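Local coordinates for biofilm-associated surface protein (Staphylococcus aureus, PDB 7C7U) that mediates biofilm formation from the staphylococcal cell surface and probably acts as a calcium-modulated switch that controls its conversion into functional amyloid, at residues A[307-310]-A[311-315]; A[338-342]-A[343-347]; A[349-353]-A[354-358]; A[514-517]-A[518-522]. One frame throughout, in Å; residues are numbered along the deposited sequence.

All four contacts are local turns that follow one another in series, so none nests in or crosses another. Contact 1 lies in the loop from strand 301-305 to strand 323-331, and its side chains touch strand 323-331 of one sheet and strand 359-369 of another. The next loop, between these last two strands, holds both contact 2 and contact 3. Their centres are 5 Å apart, and the loop folds back so that Lys344 pairs with Ile352. Contact 4 lies far off, about 79 Å from contact 1 between centres and across the chain's centre. There the chain leaves strand 509-516 and turns toward the C-terminal sheet containing strand 591-600.

Contact 1: residues A[307-310]-A[311-315]; sequences DNLN and KLIEF
Leu309 swings CG away from its backbone N (chi1 -162°), while Phe315 holds its ring beside its own N (chi1 -77°). These two rotations bring Leu309 CD2 to the rim of the ring, near its plane and 4.0 Å from Phe315 CZ. Asn310 meets the same rim with its amide oxygen, OD1 lying 3.8 Å from Phe315 CD2, and its amide stands nearly perpendicular to the ring (86°). The beta-branched Ile313 places CG2 over the centre of one ring face, while its CD1 touches Leu309 CG at 4.2 Å.

A short 3-10 turn at 309-311 begins the bend, Lys311 N donating to Asn308 O at 2.9 Å. Leu309 O then takes two N-H groups: Leu312 N (i to i+3) at 2.9 Å from above the carbonyl plane, and Ile313 N (i to i+4) at 3.0 Å, nearly in line with the carbonyl. Asparagine suits the position before the turn, because Asn308 OD1 accepts Asn310 N at 3.2 Å, closing an Asx turn, and Asn310 ND2 at 3.0 Å. Asn310 has further partners: its ND2 also reaches Tyr243 O, and its OD1 accepts from Asn317 ND2 and from a water that bridges to Ile313 O and Phe315 N.

The loop touches strands of two sheets. Ile313 packs on Val323 and Val325 of strand 323-331, Leu309 and Phe315 lean on Leu368 of strand 359-369, and Phe315 stacks with Tyr243.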
loop_
_atom_site.group_PDB
_atom_site.type_symbol
_atom_site.label_atom_id
_atom_site.label_comp_id
_atom_site.label_asym_id
_atom_site.label_seq_id
_atom_site.Cartn_x
_atom_site.Cartn_y
_atom_site.Cartn_z
ATOM N N ASP A 307 -17.055 34.458 -12.910
ATOM C CA ASP A 307 -17.994 35.534 -12.638
ATOM C C ASP A 307 -18.933 35.174 -11.502
ATOM O O ASP A 307 -19.591 36.062 -10.956
ATOM C CB ASP A 307 -18.791 35.891 -13.898
ATOM C CG ASP A 307 -17.992 36.750 -14.874
ATOM O OD1 ASP A 307 -17.279 37.672 -14.428
ATOM O OD2 ASP A 307 -18.070 36.504 -16.091
ATOM N N ASN A 308 -19.010 33.894 -11.138
ATOM C CA ASN A 308 -19.766 33.473 -9.958
ATOM C C ASN A 308 -19.136 32.176 -9.452
ATOM O O ASN A 308 -19.494 31.092 -9.916
ATOM C CB ASN A 308 -21.245 33.289 -10.276
ATOM C CG ASN A 308 -22.076 33.098 -9.031
ATOM O OD1 ASN A 308 -21.567 32.635 -8.016
ATOM N ND2 ASN A 308 -23.358 33.456 -9.094
ATOM N N LEU A 309 -18.244 32.297 -8.460
ATOM C CA LEU A 309 -17.478 31.151 -7.979
ATOM C C LEU A 309 -18.364 30.023 -7.457
ATOM O O LEU A 309 -17.915 28.865 -7.388
ATOM C CB LEU A 309 -16.497 31.613 -6.897
ATOM C CG LEU A 309 -15.310 30.714 -6.546
ATOM C CD1 LEU A 309 -14.492 30.365 -7.785
ATOM C CD2 LEU A 309 -14.437 31.352 -5.478
ATOM N N ASN A 310 -19.617 30.316 -7.108
ATOM C CA ASN A 310 -20.550 29.250 -6.731
ATOM C C ASN A 310 -20.697 28.185 -7.812
ATOM O O ASN A 310 -21.119 27.060 -7.507
ATOM C CB ASN A 310 -21.930 29.833 -6.419
ATOM C CG ASN A 310 -21.963 30.595 -5.113
ATOM O OD1 ASN A 310 -21.702 30.024 -4.059
ATOM N ND2 ASN A 310 -22.330 31.868 -5.168
ATOM N N LYS A 311 -20.384 28.505 -9.068
ATOM C CA LYS A 311 -20.471 27.487 -10.109
ATOM C C LYS A 311 -19.319 26.491 -10.051
ATOM O O LYS A 311 -19.430 25.392 -10.617
ATOM C CB LYS A 311 -20.524 28.141 -11.498
ATOM C CG LYS A 311 -21.736 29.053 -11.702
ATOM C CD LYS A 311 -22.013 29.414 -13.147
ATOM C CE LYS A 311 -21.366 30.675 -13.595
ATOM N NZ LYS A 311 -21.811 31.039 -14.979
ATOM N N LEU A 312 -18.216 26.847 -9.394
ATOM C CA LEU A 312 -17.019 26.009 -9.356
ATOM C C LEU A 312 -16.794 25.321 -8.026
ATOM O O LEU A 312 -16.205 24.233 -7.997
ATOM C CB LEU A 312 -15.776 26.833 -9.692
ATOM C CG LEU A 312 -15.812 27.401 -11.103
ATOM C CD1 LEU A 312 -14.543 28.180 -11.392
ATOM C CD2 LEU A 312 -16.008 26.267 -12.104
ATOM N N ILE A 313 -17.263 25.921 -6.936
ATOM C CA ILE A 313 -17.053 25.421 -5.588
ATOM C C ILE A 313 -18.398 25.367 -4.885
ATOM O O ILE A 313 -19.143 26.356 -4.885
ATOM C CB ILE A 313 -16.064 26.307 -4.804
ATOM C CG1 ILE A 313 -14.650 26.178 -5.384
ATOM C CG2 ILE A 313 -16.086 25.959 -3.307
ATOM C CD1 ILE A 313 -13.691 27.215 -4.850
ATOM N N GLU A 314 -18.697 24.224 -4.273
ATOM C CA GLU A 314 -19.880 24.053 -3.439
ATOM C C GLU A 314 -19.565 24.605 -2.046
ATOM O O GLU A 314 -18.953 23.933 -1.208
ATOM C CB GLU A 314 -20.299 22.585 -3.387
ATOM C CG GLU A 314 -21.444 22.334 -2.410
ATOM C CD GLU A 314 -22.689 23.166 -2.737
ATOM O OE1 GLU A 314 -23.515 22.705 -3.557
ATOM O OE2 GLU A 314 -22.832 24.297 -2.209
ATOM N N PHE A 315 -19.993 25.838 -1.785
ATOM C CA PHE A 315 -19.732 26.445 -0.491
ATOM C C PHE A 315 -20.753 26.063 0.573
ATOM O O PHE A 315 -20.643 26.570 1.699
ATOM C CB PHE A 315 -19.708 27.968 -0.610
ATOM C CG PHE A 315 -18.447 28.519 -1.194
ATOM C CD1 PHE A 315 -17.296 28.615 -0.426
ATOM C CD2 PHE A 315 -18.422 28.981 -2.502
ATOM C CE1 PHE A 315 -16.127 29.159 -0.955
ATOM C CE2 PHE A 315 -17.263 29.524 -3.039
ATOM C CZ PHE A 315 -16.109 29.615 -2.262
HETATM O O HOH W 1 -21.689 27.285 -3.641
HETATM O O HOH W 2 -22.560 25.908 -5.237
#

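Contact 2: residues A[338-342]-A[343-347]; sequences ILTKD and AKYDS
Thr340 and Ala343 close a type II beta turn: Ala343 N donates to Thr340 O at 2.9 Å, with the N-H well above the carbonyl plane. Their side chains meet beside this bond, Thr340 CB lying 4.0 Å from Ala343 CB, and the small methyl of alanine fits closely against the turn carbonyl. Tyr345 comes in more lightly, the tip of its phenol, OH, being 4.2 Å from Thr340 CB.

Behind these touching groups, the backbone sets the turn. Asp342 takes its third position with a positive phi of 61°, a conformation that aspartate tolerates better than most residues with a side chain. A type I turn comes just before, in which Lys341 N donates to Ile338 O at 3.1 Å. The hydroxyl of Thr340 sits between its backbone N and carbonyl carbon (chi1 65°) and bonds to Asn336 O, which fixes the rotation of this side chain and directs CG2 at Thr356 OG1, 3.4 Å away. Farther along, Lys344 O accepts from Ile352 N, holding the outgoing segment against the returning chain, and the ring atom CD1 of Tyr345 lies against the CA of Leu351.

Lys341 NZ and Asp342 OD1 form a long pair at 3.9 Å on the exposed side. Such a distant pair at the surface is likely to add little, so the turn probably owes more to its backbone bonds and to the threonine hydroxyl.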
loop_
_atom_site.group_PDB
_atom_site.type_symbol
_atom_site.label_atom_id
_atom_site.label_comp_id
_atom_site.label_asym_id
_atom_site.label_seq_id
_atom_site.Cartn_x
_atom_site.Cartn_y
_atom_site.Cartn_z
ATOM N N ILE A 338 6.806 6.471 -11.146
ATOM C CA ILE A 338 7.320 7.714 -10.567
ATOM C C ILE A 338 8.550 7.448 -9.712
ATOM O O ILE A 338 9.596 8.082 -9.891
ATOM C CB ILE A 338 6.225 8.430 -9.752
ATOM C CG1 ILE A 338 5.007 8.745 -10.622
ATOM C CG2 ILE A 338 6.810 9.695 -9.123
ATOM C CD1 ILE A 338 3.754 9.169 -9.813
ATOM N N LEU A 339 8.453 6.511 -8.767
ATOM C CA LEU A 339 9.614 6.194 -7.957
ATOM C C LEU A 339 10.675 5.440 -8.743
ATOM O O LEU A 339 11.842 5.434 -8.338
ATOM C CB LEU A 339 9.214 5.399 -6.715
ATOM C CG LEU A 339 8.764 6.186 -5.470
ATOM C CD1 LEU A 339 7.651 7.198 -5.746
ATOM C CD2 LEU A 339 8.366 5.198 -4.376
ATOM N N THR A 340 10.306 4.834 -9.866
ATOM C CA THR A 340 11.287 4.196 -10.728
ATOM C C THR A 340 11.871 5.163 -11.746
ATOM O O THR A 340 12.506 4.723 -12.702
ATOM C CB THR A 340 10.659 2.997 -11.456
ATOM O OG1 THR A 340 9.629 3.459 -12.335
ATOM C CG2 THR A 340 10.060 2.013 -10.469
ATOM N N LYS A 341 11.660 6.470 -11.590
ATOM C CA LYS A 341 12.339 7.388 -12.489
ATOM C C LYS A 341 13.839 7.165 -12.332
ATOM O O LYS A 341 14.316 6.844 -11.239
ATOM C CB LYS A 341 11.970 8.842 -12.196
ATOM C CG LYS A 341 12.555 9.821 -13.204
ATOM C CD LYS A 341 12.467 11.271 -12.742
ATOM C CE LYS A 341 13.603 11.616 -11.795
ATOM N NZ LYS A 341 13.862 13.084 -11.743
ATOM N N ASP A 342 14.582 7.290 -13.426
ATOM C CA ASP A 342 16.026 7.035 -13.419
ATOM C C ASP A 342 16.369 5.602 -13.028
ATOM O O ASP A 342 17.501 5.330 -12.611
ATOM C CB ASP A 342 16.782 7.971 -12.467
ATOM C CG ASP A 342 16.560 9.423 -12.773
ATOM O OD1 ASP A 342 16.443 10.192 -11.797
ATOM O OD2 ASP A 342 16.474 9.788 -13.968
ATOM N N ALA A 343 15.413 4.679 -13.073
ATOM C CA ALA A 343 15.735 3.306 -12.717
ATOM C C ALA A 343 16.470 2.654 -13.880
ATOM O O ALA A 343 16.246 2.984 -15.048
ATOM C CB ALA A 343 14.485 2.499 -12.367
ATOM N N LYS A 344 17.354 1.721 -13.554
ATOM C CA LYS A 344 18.068 0.971 -14.576
ATOM C C LYS A 344 17.540 -0.457 -14.601
ATOM O O LYS A 344 17.009 -0.957 -13.605
ATOM C CB LYS A 344 19.583 0.965 -14.330
ATOM C CG LYS A 344 20.262 2.340 -14.372
ATOM C CD LYS A 344 21.744 2.190 -14.001
ATOM C CE LYS A 344 22.456 3.509 -13.780
ATOM N NZ LYS A 344 22.840 4.186 -15.050
ATOM N N TYR A 345 17.674 -1.098 -15.759
ATOM C CA TYR A 345 17.181 -2.449 -15.975
ATOM C C TYR A 345 18.309 -3.305 -16.537
ATOM O O TYR A 345 19.187 -2.805 -17.244
ATOM C CB TYR A 345 15.960 -2.445 -16.918
ATOM C CG TYR A 345 14.820 -1.622 -16.365
ATOM C CD1 TYR A 345 13.808 -2.212 -15.616
ATOM C CD2 TYR A 345 14.774 -0.249 -16.563
ATOM C CE1 TYR A 345 12.775 -1.450 -15.086
ATOM C CE2 TYR A 345 13.749 0.516 -16.042
ATOM C CZ TYR A 345 12.756 -0.090 -15.305
ATOM O OH TYR A 345 11.740 0.680 -14.786
ATOM N N ASP A 346 18.299 -4.590 -16.197
ATOM C CA ASP A 346 19.372 -5.479 -16.624
ATOM C C ASP A 346 19.131 -5.958 -18.060
ATOM O O ASP A 346 18.198 -5.516 -18.740
ATOM C CB ASP A 346 19.529 -6.637 -15.634
ATOM C CG ASP A 346 18.328 -7.584 -15.602
ATOM O OD1 ASP A 346 17.509 -7.599 -16.546
ATOM O OD2 ASP A 346 18.225 -8.333 -14.606
ATOM N N SER A 347 20.010 -6.858 -18.534
ATOM C CA SER A 347 19.909 -7.383 -19.899
ATOM C C SER A 347 18.513 -7.923 -20.212
ATOM O O SER A 347 17.976 -7.688 -21.301
ATOM C CB SER A 347 20.964 -8.474 -20.134
ATOM O OG SER A 347 21.093 -9.350 -19.022
#

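Contact 3: residues A[349-353]-A[354-358]; sequences GNLIR and ETTKQ
Ile352 O is gripped twice by Thr355. The hydroxyl OG1 donates to it in the carbonyl plane at a short 2.5 Å, and Thr355 N donates from above that plane at 2.7 Å. OG1 reaches the carbonyl because it lies between the threonine's own N and carbonyl carbon (chi1 66°). There it also accepts from Lys344 N at 2.8 Å, so one hydroxyl serves two backbone groups, and a side chain with a short hydroxyl branch is well suited to the place. One residue on, Thr356 N makes a nearly straight bond (169°) to Arg353 O at 3.2 Å, while Thr356 OG1 bonds to Leu339 O.

These i to i+3 bonds make a single 3-10 turn in the long loop between strands 323-331 and 359-369. The turn faces a calcium-binding region: Arg353, kinked at chi3, extends its NH2 to the backbone oxygen of Asp391, itself a calcium ligand.

Glu354 bends at chi2 so that its carboxylate folds back over the start of the turn, where a water accepts from Arg353 N and donates to Glu354 OE1 at 2.8 Å. The Glu354 and Ile352 side chains cross at about a right angle, with Ile352 CG2 3.6 Å from Glu354 OE1. The same isoleucine branch packs on the methyl of Thr355, CG2 to CG2 at 3.7 Å. On another side Leu351 slides past Thr355 in the opposite direction, its CD1 lying 3.9 Å from Thr355 OG1.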
loop_
_atom_site.group_PDB
_atom_site.type_symbol
_atom_site.label_atom_id
_atom_site.label_comp_id
_atom_site.label_asym_id
_atom_site.label_seq_id
_atom_site.Cartn_x
_atom_site.Cartn_y
_atom_site.Cartn_z
ATOM N N GLY A 349 15.729 -6.961 -19.132
ATOM C CA GLY A 349 14.685 -5.981 -18.894
ATOM C C GLY A 349 14.119 -5.959 -17.492
ATOM O O GLY A 349 13.043 -5.392 -17.280
ATOM N N ASN A 350 14.803 -6.561 -16.523
ATOM C CA ASN A 350 14.322 -6.569 -15.150
ATOM C C ASN A 350 14.892 -5.404 -14.347
ATOM O O ASN A 350 16.045 -5.002 -14.532
ATOM C CB ASN A 350 14.660 -7.896 -14.475
ATOM C CG ASN A 350 13.846 -9.029 -15.026
ATOM O OD1 ASN A 350 12.677 -8.846 -15.367
ATOM N ND2 ASN A 350 14.456 -10.211 -15.139
ATOM N N LEU A 351 14.059 -4.856 -13.465
ATOM C CA LEU A 351 14.460 -3.727 -12.642
ATOM C C LEU A 351 15.653 -4.065 -11.752
ATOM O O LEU A 351 15.650 -5.064 -11.026
ATOM C CB LEU A 351 13.272 -3.274 -11.788
ATOM C CG LEU A 351 13.629 -2.408 -10.585
ATOM C CD1 LEU A 351 14.072 -1.048 -11.075
ATOM C CD2 LEU A 351 12.420 -2.308 -9.637
ATOM N N ILE A 352 16.673 -3.212 -11.802
ATOM C CA ILE A 352 17.756 -3.268 -10.824
ATOM C C ILE A 352 17.282 -2.512 -9.587
ATOM O O ILE A 352 17.237 -1.279 -9.583
ATOM C CB ILE A 352 19.058 -2.685 -11.384
ATOM C CG1 ILE A 352 19.512 -3.501 -12.604
ATOM C CG2 ILE A 352 20.154 -2.635 -10.298
ATOM C CD1 ILE A 352 20.623 -2.826 -13.425
ATOM N N ARG A 353 16.940 -3.259 -8.533
ATOM C CA ARG A 353 16.218 -2.710 -7.385
ATOM C C ARG A 353 16.994 -1.585 -6.703
ATOM O O ARG A 353 16.396 -0.649 -6.152
ATOM C CB ARG A 353 15.947 -3.852 -6.411
ATOM C CG ARG A 353 15.122 -4.973 -7.040
ATOM C CD ARG A 353 14.773 -6.060 -6.047
ATOM N NE ARG A 353 14.400 -5.564 -4.736
ATOM C CZ ARG A 353 15.088 -5.797 -3.624
ATOM N NH1 ARG A 353 16.199 -6.515 -3.652
ATOM N NH2 ARG A 353 14.650 -5.326 -2.470
ATOM N N GLU A 354 18.324 -1.667 -6.740
ATOM C CA GLU A 354 19.195 -0.629 -6.211
ATOM C C GLU A 354 19.042 0.695 -6.946
ATOM O O GLU A 354 19.506 1.728 -6.441
ATOM C CB GLU A 354 20.661 -1.103 -6.313
ATOM C CG GLU A 354 21.034 -2.202 -5.328
ATOM C CD GLU A 354 20.622 -3.607 -5.770
ATOM O OE1 GLU A 354 19.979 -3.756 -6.847
ATOM O OE2 GLU A 354 20.966 -4.569 -5.032
ATOM N N THR A 355 18.448 0.694 -8.141
ATOM C CA THR A 355 18.284 1.927 -8.900
ATOM C C THR A 355 16.907 2.571 -8.730
ATOM O O THR A 355 16.626 3.559 -9.409
ATOM C CB THR A 355 18.543 1.699 -10.388
ATOM O OG1 THR A 355 17.542 0.833 -10.932
ATOM C CG2 THR A 355 19.945 1.084 -10.610
ATOM N N THR A 356 16.036 2.035 -7.886
ATOM C CA THR A 356 14.735 2.667 -7.688
ATOM C C THR A 356 14.676 3.356 -6.326
ATOM O O THR A 356 15.489 3.096 -5.434
ATOM C CB THR A 356 13.580 1.660 -7.847
ATOM O OG1 THR A 356 12.357 2.381 -8.031
ATOM C CG2 THR A 356 13.417 0.758 -6.623
ATOM N N LYS A 357 13.734 4.293 -6.190
ATOM C CA LYS A 357 13.516 4.967 -4.916
ATOM C C LYS A 357 12.618 4.127 -4.013
ATOM O O LYS A 357 11.656 3.507 -4.471
ATOM C CB LYS A 357 12.899 6.354 -5.139
ATOM C CG LYS A 357 13.807 7.373 -5.827
ATOM C CD LYS A 357 13.158 8.769 -5.809
ATOM C CE LYS A 357 13.919 9.766 -6.685
ATOM N NZ LYS A 357 13.377 9.806 -8.079
ATOM N N GLN A 358 12.949 4.084 -2.720
ATOM C CA GLN A 358 12.078 3.419 -1.755
ATOM C C GLN A 358 10.936 4.329 -1.282
ATOM O O GLN A 358 9.885 3.836 -0.864
ATOM C CB GLN A 358 12.888 2.956 -0.547
ATOM C CG GLN A 358 12.126 1.999 0.380
ATOM C CD GLN A 358 12.926 1.639 1.612
ATOM O OE1 GLN A 358 13.857 2.354 1.973
ATOM N NE2 GLN A 358 12.556 0.547 2.281
HETATM O O HOH W 3 18.582 -5.645 -8.335
#

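Contact 4: residues A[514-517]-A[518-522]; sequences EIVD and NSKLP
Val516 and Lys520 cross obliquely, the lysine laying its aliphatic stem over the branched valine. Val516 CG2 lies 3.9 Å from Lys520 CB, and Val516 CB is 4.1 Å from Lys520 CD. Since the lysine is extended beyond CG, its methylenes cover the valine while its ammonium runs on past the hydrophobic patch; NZ then donates a hydrogen bond to a water, 2.6 Å away, that also accepts from Asp517 N. Pro522 comes up to the same valine branch, its CD lying 4.3 Å from Val516 CG2.

Asp517 turns its carboxylate toward the residues that follow: with CG swung away from its own N (chi1 -168°), the group bends forward over them. OD1 takes Ser519 N on its anti lone pair at 3.0 Å in an almost straight bond (173°), closing an Asx turn. The Ser519 hydroxyl approaches the same oxygen from a different direction, donating at 3.0 Å from well above the carboxylate plane. Aspartate and serine therefore suit their places: one oxygen gathers two donors. Around this grip the backbone makes a type I beta turn, Lys520 N donating to Asp517 O at 3.0 Å from above the carbonyl plane.

The turn ends strand 509-516, which pairs with strand 437-442, and leads the chain toward the next sheet. Asn518 leans back on Thr442 and Pro522 on Asp440, both of strand 437-442. Ser519 O accepts from Lys591 NZ, while Leu521 packs against Lys591 and Ser593 of strand 591-600.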
loop_
_atom_site.group_PDB
_atom_site.type_symbol
_atom_site.label_atom_id
_atom_site.label_comp_id
_atom_site.label_asym_id
_atom_site.label_seq_id
_atom_site.Cartn_x
_atom_site.Cartn_y
_atom_site.Cartn_z
ATOM N N GLU A 514 9.411 -35.028 -17.874
ATOM C CA GLU A 514 9.610 -36.068 -18.871
ATOM C C GLU A 514 8.549 -37.162 -18.773
ATOM O O GLU A 514 8.176 -37.595 -17.676
ATOM C CB GLU A 514 11.005 -36.686 -18.728
ATOM C CG GLU A 514 12.120 -35.660 -18.903
ATOM C CD GLU A 514 12.259 -35.202 -20.348
ATOM O OE1 GLU A 514 12.140 -36.052 -21.267
ATOM O OE2 GLU A 514 12.480 -33.993 -20.565
ATOM N N ILE A 515 8.052 -37.582 -19.932
ATOM C CA ILE A 515 7.351 -38.849 -20.077
ATOM C C ILE A 515 8.362 -39.815 -20.688
ATOM O O ILE A 515 8.875 -39.575 -21.788
ATOM C CB ILE A 515 6.076 -38.698 -20.919
ATOM C CG1 ILE A 515 5.164 -37.658 -20.250
ATOM C CG2 ILE A 515 5.314 -40.038 -21.064
ATOM C CD1 ILE A 515 3.713 -37.692 -20.711
ATOM N N VAL A 516 8.707 -40.856 -19.941
ATOM C CA VAL A 516 9.821 -41.722 -20.290
ATOM C C VAL A 516 9.280 -43.078 -20.735
ATOM O O VAL A 516 8.116 -43.413 -20.520
ATOM C CB VAL A 516 10.812 -41.873 -19.118
ATOM C CG1 VAL A 516 11.295 -40.482 -18.643
ATOM C CG2 VAL A 516 10.176 -42.648 -17.966
ATOM N N ASP A 517 10.154 -43.861 -21.366
ATOM C CA ASP A 517 9.871 -45.249 -21.711
ATOM C C ASP A 517 9.319 -45.999 -20.500
ATOM O O ASP A 517 9.824 -45.850 -19.384
ATOM C CB ASP A 517 11.181 -45.888 -22.204
ATOM C CG ASP A 517 10.982 -47.240 -22.860
ATOM O OD1 ASP A 517 10.391 -48.137 -22.224
ATOM O OD2 ASP A 517 11.453 -47.399 -24.007
ATOM N N ASN A 518 8.279 -46.825 -20.717
ATOM C CA ASN A 518 7.629 -47.460 -19.566
ATOM C C ASN A 518 8.455 -48.592 -18.937
ATOM O O ASN A 518 8.023 -49.158 -17.923
ATOM C CB ASN A 518 6.221 -47.966 -19.932
ATOM C CG ASN A 518 6.226 -49.120 -20.947
ATOM O OD1 ASN A 518 7.146 -49.938 -20.988
ATOM N ND2 ASN A 518 5.173 -49.185 -21.765
ATOM N N SER A 519 9.611 -48.948 -19.495
ATOM C CA SER A 519 10.519 -49.842 -18.782
ATOM C C SER A 519 11.413 -49.109 -17.789
ATOM O O SER A 519 12.170 -49.769 -17.068
ATOM C CB SER A 519 11.391 -50.624 -19.775
ATOM O OG SER A 519 12.222 -49.752 -20.519
ATOM N N LYS A 520 11.328 -47.778 -17.718
ATOM C CA LYS A 520 12.162 -46.970 -16.831
ATOM C C LYS A 520 11.455 -46.660 -15.510
ATOM O O LYS A 520 10.235 -46.793 -15.380
ATOM C CB LYS A 520 12.553 -45.666 -17.508
ATOM C CG LYS A 520 13.610 -45.823 -18.584
ATOM C CD LYS A 520 13.895 -44.503 -19.277
ATOM C CE LYS A 520 14.901 -44.680 -20.406
ATOM N NZ LYS A 520 14.725 -43.628 -21.448
ATOM N N LEU A 521 12.243 -46.212 -14.528
ATOM C CA LEU A 521 11.726 -45.857 -13.207
ATOM C C LEU A 521 12.250 -44.478 -12.828
ATOM O O LEU A 521 13.345 -44.348 -12.265
ATOM C CB LEU A 521 12.109 -46.907 -12.164
ATOM C CG LEU A 521 11.639 -46.625 -10.739
ATOM C CD1 LEU A 521 10.122 -46.438 -10.677
ATOM C CD2 LEU A 521 12.107 -47.723 -9.793
ATOM N N PRO A 522 11.490 -43.426 -13.115
ATOM C CA PRO A 522 11.954 -42.072 -12.798
ATOM C C PRO A 522 11.957 -41.814 -11.298
ATOM O O PRO A 522 11.289 -42.493 -10.515
ATOM C CB PRO A 522 10.940 -41.172 -13.516
ATOM C CG PRO A 522 9.694 -41.970 -13.571
ATOM C CD PRO A 522 10.148 -43.426 -13.726
HETATM O O HOH W 4 12.511 -42.385 -22.114
#